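Side-chain contacts in uncharacterized protein ATU1752 (Agrobacterium tumefaciens, PDB 3FHM), which is of unknown function but binds AMP and NADH through a pair of CBS domains, consistent with a nucleotide-sensing or regulatory role: residues M22-F25 with V26-L30; G72-E76 with R77-K81. All coordinates share one frame; numbering follows the deposited sequence.

Contact 1 of 2, residues M22-F25 with V26-L30; sequences MATF and VKDLL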
ATOM      1  N   MET A  22       2.366 -17.810  18.736  1.00 35.98           N
ATOM      2  CA  MET A  22       1.210 -17.797  17.858  1.00 36.69           C
ATOM      3  C   MET A  22       1.325 -16.524  17.029  1.00 37.75           C
ATOM      4  O   MET A  22       0.326 -16.018  16.484  1.00 39.21           O
ATOM      5  CB  MET A  22      -0.099 -17.806  18.658  1.00 36.64           C
ATOM      6  CG  MET A  22      -0.306 -18.996  19.549  1.00 35.96           C
ATOM      7  SD  MET A  22      -1.901 -19.770  19.220  1.00 34.38           S
ATOM      8  CE  MET A  22      -3.089 -18.508  19.673  1.00 36.06           C
ATOM      9  N   ALA A  23       2.567 -16.025  16.948  1.00 37.59           N
ATOM     10  CA  ALA A  23       2.901 -14.751  16.329  1.00 37.89           C
ATOM     11  C   ALA A  23       1.891 -13.640  16.719  1.00 38.29           C
ATOM     12  O   ALA A  23       1.093 -13.152  15.912  1.00 38.26           O
ATOM     13  CB  ALA A  23       3.054 -14.916  14.806  1.00 38.06           C
ATOM     14  N   THR A  24       1.926 -13.260  17.985  1.00 38.88           N
ATOM     15  CA  THR A  24       1.009 -12.243  18.492  1.00 38.73           C
ATOM     16  C   THR A  24       1.732 -10.905  18.791  1.00 37.87           C
ATOM     17  O   THR A  24       1.100  -9.865  18.913  1.00 37.38           O
ATOM     18  CB  THR A  24       0.146 -12.775  19.773  1.00 39.34           C
ATOM     19  OG1 THR A  24       0.948 -13.593  20.615  1.00 38.93           O
ATOM     20  CG2 THR A  24      -1.024 -13.653  19.380  1.00 40.90           C
ATOM     21  N   PHE A  25       3.049 -10.924  18.924  1.00 36.81           N
ATOM     22  CA  PHE A  25       3.736  -9.716  19.356  1.00 36.22           C
ATOM     23  C   PHE A  25       4.661  -9.236  18.261  1.00 35.55           C
ATOM     24  O   PHE A  25       5.112 -10.066  17.429  1.00 36.34           O
ATOM     25  CB  PHE A  25       4.541  -9.971  20.639  1.00 36.20           C
ATOM     26  CG  PHE A  25       3.700 -10.148  21.899  1.00 36.44           C
ATOM     27  CD1 PHE A  25       3.057  -9.054  22.500  1.00 36.45           C
ATOM     28  CD2 PHE A  25       3.611 -11.419  22.533  1.00 39.49           C
ATOM     29  CE1 PHE A  25       2.291  -9.209  23.714  1.00 37.81           C
ATOM     30  CE2 PHE A  25       2.851 -11.599  23.743  1.00 38.68           C
ATOM     31  CZ  PHE A  25       2.179 -10.474  24.337  1.00 38.15           C
ATOM     32  N   VAL A  26       4.946  -7.920  18.271  1.00 34.13           N
ATOM     33  CA  VAL A  26       5.893  -7.322  17.322  1.00 33.32           C
ATOM     34  C   VAL A  26       7.270  -8.047  17.314  1.00 33.71           C
ATOM     35  O   VAL A  26       7.787  -8.403  16.249  1.00 33.80           O
ATOM     36  CB  VAL A  26       6.014  -5.771  17.492  1.00 32.87           C
ATOM     37  CG1 VAL A  26       7.255  -5.216  16.845  1.00 31.63           C
ATOM     38  CG2 VAL A  26       4.854  -5.081  16.896  1.00 31.78           C
ATOM     39  N   LYS A  27       7.825  -8.309  18.489  1.00 34.60           N
ATOM     40  CA  LYS A  27       9.059  -9.092  18.627  1.00 35.92           C
ATOM     41  C   LYS A  27       9.087 -10.391  17.765  1.00 36.32           C
ATOM     42  O   LYS A  27      10.116 -10.730  17.159  1.00 36.06           O
ATOM     43  CB  LYS A  27       9.237  -9.408  20.107  1.00 36.13           C
ATOM     44  CG  LYS A  27      10.625  -9.811  20.528  1.00 39.30           C
ATOM     45  CD  LYS A  27      10.712 -11.287  20.907  1.00 41.35           C
ATOM     46  CE  LYS A  27      12.050 -11.599  21.547  1.00 41.97           C
ATOM     47  NZ  LYS A  27      12.219 -13.077  21.696  1.00 44.09           N
ATOM     48  N   ASP A  28       7.941 -11.075  17.696  1.00 36.37           N
ATOM     49  CA  ASP A  28       7.783 -12.331  16.979  1.00 36.94           C
ATOM     50  C   ASP A  28       7.863 -12.176  15.466  1.00 36.80           C
ATOM     51  O   ASP A  28       8.454 -13.006  14.757  1.00 36.50           O
ATOM     52  CB  ASP A  28       6.410 -12.942  17.337  1.00 37.50           C
ATOM     53  CG  ASP A  28       6.271 -13.317  18.848  1.00 40.44           C
ATOM     54  OD1 ASP A  28       5.156 -13.113  19.400  1.00 44.02           O
ATOM     55  OD2 ASP A  28       7.247 -13.822  19.470  1.00 41.69           O
ATOM     56  N   LEU A  29       7.234 -11.113  14.975  1.00 36.30           N
ATOM     57  CA  LEU A  29       7.197 -10.818  13.548  1.00 35.27           C
ATOM     58  C   LEU A  29       8.602 -10.447  13.061  1.00 34.84           C
ATOM     59  O   LEU A  29       9.042 -10.891  11.954  1.00 34.21           O
ATOM     60  CB  LEU A  29       6.180  -9.703  13.245  1.00 35.26           C
ATOM     61  CG  LEU A  29       4.692  -9.776  13.677  1.00 35.55           C
ATOM     62  CD1 LEU A  29       3.761  -9.288  12.567  1.00 36.27           C
ATOM     63  CD2 LEU A  29       4.236 -11.168  14.087  1.00 38.30           C
ATOM     64  N   LEU A  30       9.308  -9.675  13.904  1.00 33.67           N
ATOM     65  CA  LEU A  30      10.661  -9.272  13.602  1.00 33.51           C
ATOM     66  C   LEU A  30      11.616 -10.447  13.446  1.00 34.30           C
ATOM     67  O   LEU A  30      12.455 -10.443  12.528  1.00 34.29           O
ATOM     68  CB  LEU A  30      11.149  -8.296  14.646  1.00 32.90           C
ATOM     69  CG  LEU A  30      10.383  -6.989  14.529  1.00 31.78           C
ATOM     70  CD1 LEU A  30      10.774  -5.998  15.627  1.00 29.06           C
ATOM     71  CD2 LEU A  30      10.553  -6.403  13.135  1.00 30.46           C
TER

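Contact 2 of 2, residues G72-E76 with R77-K81; sequences GIFTE and RDLVK. With AMP (adenosine monophosphate), chain E; NAI (1,4-dihydronicotinamide adenine dinucleotide), chain O.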
ATOM      1  N   GLY A  72      10.874  11.734   9.316  1.00 32.12           N
ATOM      2  CA  GLY A  72       9.573  11.456   8.731  1.00 30.42           C
ATOM      3  C   GLY A  72       9.549  10.190   7.885  1.00 30.65           C
ATOM      4  O   GLY A  72      10.500   9.345   7.868  1.00 30.49           O
ATOM      5  N   ILE A  73       8.457  10.028   7.153  1.00 29.58           N
ATOM      6  CA  ILE A  73       8.236   8.767   6.465  1.00 28.30           C
ATOM      7  C   ILE A  73       7.552   9.115   5.117  1.00 28.37           C
ATOM      8  O   ILE A  73       6.668   9.984   5.038  1.00 29.13           O
ATOM      9  CB  ILE A  73       7.497   7.753   7.414  1.00 27.68           C
ATOM     10  CG1 ILE A  73       7.449   6.378   6.832  1.00 27.32           C
ATOM     11  CG2 ILE A  73       6.048   8.159   7.706  1.00 27.46           C
ATOM     12  CD1 ILE A  73       6.404   5.591   7.574  1.00 27.06           C
ATOM     13  N   PHE A  74       8.030   8.487   4.045  1.00 28.25           N
ATOM     14  CA  PHE A  74       7.518   8.732   2.692  1.00 27.92           C
ATOM     15  C   PHE A  74       7.050   7.392   2.117  1.00 27.99           C
ATOM     16  O   PHE A  74       7.813   6.410   2.147  1.00 27.55           O
ATOM     17  CB  PHE A  74       8.641   9.343   1.820  1.00 27.30           C
ATOM     18  CG  PHE A  74       8.303   9.471   0.333  1.00 27.35           C
ATOM     19  CD1 PHE A  74       7.637  10.608  -0.153  1.00 26.43           C
ATOM     20  CD2 PHE A  74       8.696   8.455  -0.575  1.00 26.42           C
ATOM     21  CE1 PHE A  74       7.325  10.753  -1.507  1.00 25.41           C
ATOM     22  CE2 PHE A  74       8.392   8.554  -1.983  1.00 25.75           C
ATOM     23  CZ  PHE A  74       7.696   9.723  -2.444  1.00 25.80           C
ATOM     24  N   THR A  75       5.814   7.342   1.613  1.00 27.59           N
ATOM     25  CA  THR A  75       5.294   6.069   1.013  1.00 28.07           C
ATOM     26  C   THR A  75       4.802   6.327  -0.397  1.00 29.10           C
ATOM     27  O   THR A  75       4.588   7.558  -0.814  1.00 30.12           O
ATOM     28  CB  THR A  75       4.069   5.508   1.818  1.00 28.04           C
ATOM     29  OG1 THR A  75       2.867   6.280   1.561  1.00 25.15           O
ATOM     30  CG2 THR A  75       4.370   5.516   3.322  1.00 26.10           C
ATOM     31  N   GLU A  76       4.556   5.229  -1.115  1.00 27.98           N
ATOM     32  CA  GLU A  76       3.859   5.330  -2.431  1.00 28.86           C
ATOM     33  C   GLU A  76       2.595   6.295  -2.411  1.00 29.10           C
ATOM     34  O   GLU A  76       2.251   6.939  -3.429  1.00 29.10           O
ATOM     35  CB  GLU A  76       3.493   3.932  -2.951  1.00 28.87           C
ATOM     36  CG  GLU A  76       2.668   3.087  -1.924  1.00 32.16           C
ATOM     37  CD  GLU A  76       2.890   1.534  -1.982  1.00 34.72           C
ATOM     38  OE1 GLU A  76       2.616   0.903  -0.933  1.00 38.01           O
ATOM     39  OE2 GLU A  76       3.306   0.960  -3.028  1.00 34.99           O
ATOM     40  N   ARG A  77       1.919   6.397  -1.254  1.00 28.36           N
ATOM     41  CA  ARG A  77       0.750   7.209  -1.226  1.00 27.95           C
ATOM     42  C   ARG A  77       1.127   8.705  -1.258  1.00 28.37           C
ATOM     43  O   ARG A  77       0.428   9.490  -1.883  1.00 28.16           O
ATOM     44  CB  ARG A  77      -0.126   6.860  -0.043  1.00 28.37           C
ATOM     45  CG  ARG A  77      -1.331   7.805   0.178  1.00 26.72           C
ATOM     46  CD  ARG A  77      -2.389   7.541  -0.856  1.00 27.17           C
ATOM     47  NE  ARG A  77      -2.718   6.124  -1.024  1.00 27.84           N
ATOM     48  CZ  ARG A  77      -3.803   5.539  -0.511  1.00 26.44           C
ATOM     49  NH1 ARG A  77      -4.675   6.279   0.175  1.00 19.45           N
ATOM     50  NH2 ARG A  77      -4.015   4.226  -0.707  1.00 24.02           N
ATOM     51  N   ASP A  78       2.244   9.086  -0.640  1.00 28.40           N
ATOM     52  CA  ASP A  78       2.736  10.447  -0.789  1.00 29.19           C
ATOM     53  C   ASP A  78       3.151  10.752  -2.236  1.00 28.84           C
ATOM     54  O   ASP A  78       2.966  11.913  -2.690  1.00 28.70           O
ATOM     55  CB  ASP A  78       3.859  10.741   0.186  1.00 29.70           C
ATOM     56  CG  ASP A  78       3.364  10.823   1.587  1.00 31.78           C
ATOM     57  OD1 ASP A  78       2.515  11.692   1.810  1.00 34.33           O
ATOM     58  OD2 ASP A  78       3.777  10.009   2.447  1.00 33.54           O
ATOM     59  N   LEU A  79       3.676   9.727  -2.939  1.00 28.55           N
ATOM     60  CA  LEU A  79       4.014   9.866  -4.377  1.00 28.32           C
ATOM     61  C   LEU A  79       2.804  10.316  -5.168  1.00 28.16           C
ATOM     62  O   LEU A  79       2.807  11.424  -5.767  1.00 28.30           O
ATOM     63  CB  LEU A  79       4.563   8.593  -4.986  1.00 28.12           C
ATOM     64  CG  LEU A  79       5.226   8.656  -6.377  1.00 28.25           C
ATOM     65  CD1 LEU A  79       6.298   9.709  -6.423  1.00 28.40           C
ATOM     66  CD2 LEU A  79       5.812   7.304  -6.843  1.00 28.63           C
ATOM     67  N   VAL A  80       1.750   9.505  -5.140  1.00 28.38           N
ATOM     68  CA  VAL A  80       0.426   9.906  -5.718  1.00 28.70           C
ATOM     69  C   VAL A  80      -0.096  11.363  -5.417  1.00 28.61           C
ATOM     70  O   VAL A  80      -0.469  12.073  -6.341  1.00 27.74           O
ATOM     71  CB  VAL A  80      -0.676   8.874  -5.351  1.00 28.53           C
ATOM     72  CG1 VAL A  80      -2.033   9.293  -5.969  1.00 27.80           C
ATOM     73  CG2 VAL A  80      -0.282   7.474  -5.804  1.00 28.65           C
ATOM     74  N   LYS A  81      -0.112  11.772  -4.145  1.00 29.09           N
ATOM     75  CA  LYS A  81      -0.550  13.120  -3.764  1.00 30.05           C
ATOM     76  C   LYS A  81       0.306  14.228  -4.421  1.00 30.26           C
ATOM     77  O   LYS A  81      -0.211  15.287  -4.828  1.00 30.62           O
ATOM     78  CB  LYS A  81      -0.604  13.276  -2.224  1.00 30.71           C
ATOM     79  CG  LYS A  81      -0.684  14.770  -1.772  1.00 32.40           C
ATOM     80  CD  LYS A  81      -0.870  14.966  -0.263  1.00 36.97           C
ATOM     81  CE  LYS A  81      -1.518  16.324   0.069  1.00 38.45           C
ATOM     82  NZ  LYS A  81      -2.168  16.338   1.442  1.00 39.28           N
TER
HETATM   83  P   AMP E 200       0.716   4.061   3.683  1.00 24.48           P
HETATM   84  O1P AMP E 200       1.701   3.896   4.775  1.00 23.95           O
HETATM   85  O2P AMP E 200       1.256   4.131   2.300  1.00 23.43           O
HETATM   86  O3P AMP E 200      -0.519   3.196   3.911  1.00 23.66           O
HETATM   87  O5' AMP E 200       0.479   5.615   4.023  1.00 24.33           O
HETATM   88  C5' AMP E 200      -0.515   6.531   3.508  1.00 22.95           C
HETATM   89  C4' AMP E 200      -0.265   7.840   4.273  1.00 24.06           C
HETATM   90  O4' AMP E 200      -0.043   7.557   5.645  1.00 24.43           O
HETATM   91  C3' AMP E 200       1.027   8.521   3.833  1.00 25.09           C
HETATM   92  O3' AMP E 200       0.997   9.942   3.918  1.00 25.94           O
HETATM   93  C2' AMP E 200       2.011   8.137   4.861  1.00 24.32           C
HETATM   94  O2' AMP E 200       2.934   9.184   4.980  1.00 24.93           O
HETATM   95  C1' AMP E 200       1.192   8.071   6.080  1.00 24.59           C
HETATM   96  N9  AMP E 200       1.930   7.226   7.038  1.00 25.78           N
HETATM   97  C8  AMP E 200       2.624   6.069   6.859  1.00 26.28           C
HETATM   98  N7  AMP E 200       3.241   5.597   7.996  1.00 23.70           N
HETATM   99  C5  AMP E 200       2.900   6.469   8.920  1.00 25.26           C
HETATM  100  C6  AMP E 200       3.183   6.581  10.343  1.00 26.49           C
HETATM  101  N6  AMP E 200       3.943   5.659  10.971  1.00 26.02           N
HETATM  102  N1  AMP E 200       2.652   7.645  10.973  1.00 27.21           N
HETATM  103  C2  AMP E 200       1.895   8.598  10.346  1.00 26.36           C
HETATM  104  N3  AMP E 200       1.591   8.585   9.052  1.00 26.55           N
HETATM  105  C4  AMP E 200       2.063   7.537   8.313  1.00 26.02           C
HETATM  106  PA  NAI O 211      -7.139   1.539  -0.617  1.00 24.25           P
HETATM  107  O1A NAI O 211      -6.525   2.805  -0.005  1.00 20.64           O
HETATM  108  O2A NAI O 211      -6.950   1.143  -2.076  1.00 22.76           O
HETATM  109  O5B NAI O 211      -8.689   1.433  -0.207  1.00 25.44           O
HETATM  110  C5B NAI O 211      -9.321   2.416   0.597  1.00 25.32           C
HETATM  111  C4B NAI O 211     -10.795   2.107   0.362  1.00 25.62           C
HETATM  112  O4B NAI O 211     -11.139   2.287  -1.019  1.00 25.52           O
HETATM  113  C3B NAI O 211     -11.140   0.647   0.618  1.00 28.14           C
HETATM  114  O3B NAI O 211     -12.458   0.674   1.184  1.00 29.15           O
HETATM  115  C2B NAI O 211     -11.161  -0.022  -0.757  1.00 26.74           C
HETATM  116  O2B NAI O 211     -12.230  -0.939  -0.806  1.00 27.74           O
HETATM  117  C1B NAI O 211     -11.648   1.090  -1.632  1.00 26.23           C
HETATM  118  N9A NAI O 211     -11.225   1.107  -3.059  1.00 27.28           N
HETATM  119  C8A NAI O 211      -9.959   1.046  -3.535  1.00 27.30           C
HETATM  120  N7A NAI O 211      -9.909   1.173  -4.901  1.00 27.04           N
HETATM  121  C5A NAI O 211     -11.180   1.335  -5.345  1.00 27.05           C
HETATM  122  C6A NAI O 211     -11.861   1.505  -6.659  1.00 28.06           C
HETATM  123  N6A NAI O 211     -11.178   1.529  -7.843  1.00 27.19           N
HETATM  124  N1A NAI O 211     -13.200   1.638  -6.676  1.00 28.94           N
HETATM  125  C2A NAI O 211     -13.926   1.612  -5.552  1.00 28.17           C
HETATM  126  N3A NAI O 211     -13.389   1.424  -4.344  1.00 28.16           N
HETATM  127  C4A NAI O 211     -12.040   1.297  -4.145  1.00 27.58           C
HETATM  128  O3  NAI O 211      -6.650   0.135   0.119  1.00 25.86           O
HETATM  129  PN  NAI O 211      -6.032  -0.180   1.596  1.00 29.11           P
HETATM  130  O1N NAI O 211      -4.576  -0.338   1.361  1.00 26.67           O
HETATM  131  O2N NAI O 211      -6.822  -1.275   2.282  1.00 28.96           O
HETATM  132  O5D NAI O 211      -6.255   1.146   2.513  1.00 30.30           O
HETATM  133  C5D NAI O 211      -5.331   2.204   2.749  1.00 28.47           C
HETATM  134  C4D NAI O 211      -5.395   2.625   4.209  1.00 29.50           C
HETATM  135  O4D NAI O 211      -6.707   2.789   4.712  1.00 33.36           O
HETATM  136  C3D NAI O 211      -4.855   1.493   5.011  1.00 30.72           C
HETATM  137  O3D NAI O 211      -3.848   2.041   5.889  1.00 31.50           O
HETATM  138  C2D NAI O 211      -6.028   0.828   5.709  1.00 31.71           C
HETATM  139  O2D NAI O 211      -5.573   0.335   6.960  1.00 30.15           O
HETATM  140  C1D NAI O 211      -7.075   1.920   5.796  1.00 35.30           C
HETATM  141  N1N NAI O 211      -8.497   1.552   5.498  1.00 36.43           N
HETATM  142  C2N NAI O 211      -9.515   1.935   6.314  1.00 37.53           C
HETATM  143  C3N NAI O 211     -10.883   1.666   6.021  1.00 39.58           C
HETATM  144  C7N NAI O 211     -11.993   2.094   6.978  1.00 39.89           C
HETATM  145  O7N NAI O 211     -13.170   1.657   6.859  1.00 43.58           O
HETATM  146  N7N NAI O 211     -11.621   2.948   7.934  1.00 42.59           N
HETATM  147  C4N NAI O 211     -11.223   0.986   4.844  1.00 36.81           C
HETATM  148  C5N NAI O 211     -10.159   0.626   4.018  1.00 37.87           C
HETATM  149  C6N NAI O 211      -8.820   0.918   4.356  1.00 37.20           C

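Contact 1 of 2, residues M22-F25 with V26-L30
Phe25 and Asp28 meet in a local helix N-cap contact, where the loop 22-25 runs into helix 26-33 of a CBS-domain protein. Phe25 is the N-cap residue. Asp28, three residues on, turns its carboxylate back toward the loop and accepts a hydrogen bond from Phe25 N at Asp28 OD1 (3.1 Å). The N-H reaches OD1 on its anti side, 24° out of the carboxylate plane. With chi1 -63°, Asp28 CG stands beside its own backbone N, which points the carboxylate back to Phe25 N. Phe25 O begins the helix bonding with two weak bonds, from Asp28 N (3.0 Å) and Leu29 N (3.4 Å). The helix N-terminus would probably favour the negative charge of this carboxylate. The Phe25 and Asp28 side chains lie alongside each other, with ring and carboxylate planes 55° apart. Val26 and Leu29 both pack on Ile139 of strand 134-140, so the first helix turn rests on that strand. Ala23 CB touches Leu29 CD2 at 4.0 Å. Asp28 OD1 sits at the edge of the Phe25 ring, near its plane, 3.9 Å from Phe25 CD2.

Contact 2 of 2, residues G72-E76 with R77-K81
The Arg77 guanidinium takes NAI O1A at its edge and in its plane: Arg77 NH2 donates to NAI O1A at 3.0 Å, with an N-H...O angle of 166°. The Phe74 ring meets Asp78 CB and Leu79 N obliquely, and Phe74 CD1 lies 3.8 Å from Asp78 CB. Its plane is 26° from the Asp78 carboxylate, and the two side chains pass one another pointing opposite ways. Strand 70-75 here turns into helix 76-86 through a capping box. Arg77 N donates to Thr75 OG1 (3.0 Å), while Thr75 N gives a weak bond to Asp78 OD2. With chi1 75°, Thr75 OG1 stands between its own N and C, placed to take the Arg77 N-H and give its proton to AMP O2P (2.8 Å). Asp78 OD2 accepts from AMP O2' at 2.8 Å. Ile73 CD1 borders the adenine at N7. Glu76 OE2 forms a salt bridge with Arg77 NE of the second subunit, and the reverse pair repeats it. The same cap therefore serves helix and nucleotide: Thr75 binds the phosphate and Asp78 the ribose. Arg77 grips an NAI also hydrogen-bonded to Gly59, Ser140 and Asp143 of the second subunit, so the dinucleotide bridges the two chains.

Overall arrangement
Both contacts are helix starts, at residues 22-30 and 72-81. In each, an aspartate in the first turn accepts from the backbone N of the N-cap residue, by a weak bond in contact 2. They lie on opposite sides of the chain's centre, their centres about 27 Å apart and their nearest atoms about 14 Å apart. Contact 2 binds AMP and an NAI directly. Contact 1 is further off: the Leu29 side chain is about 8 Å from a bound NAI, and that of Val26 about 12 Å from AMP. The side chains of Leu29 and Asp143, an NADH-binding residue, are about 4 Å apart. Contact 2 also reaches the second subunit, whereas no other chain of the assembly touches contact 1.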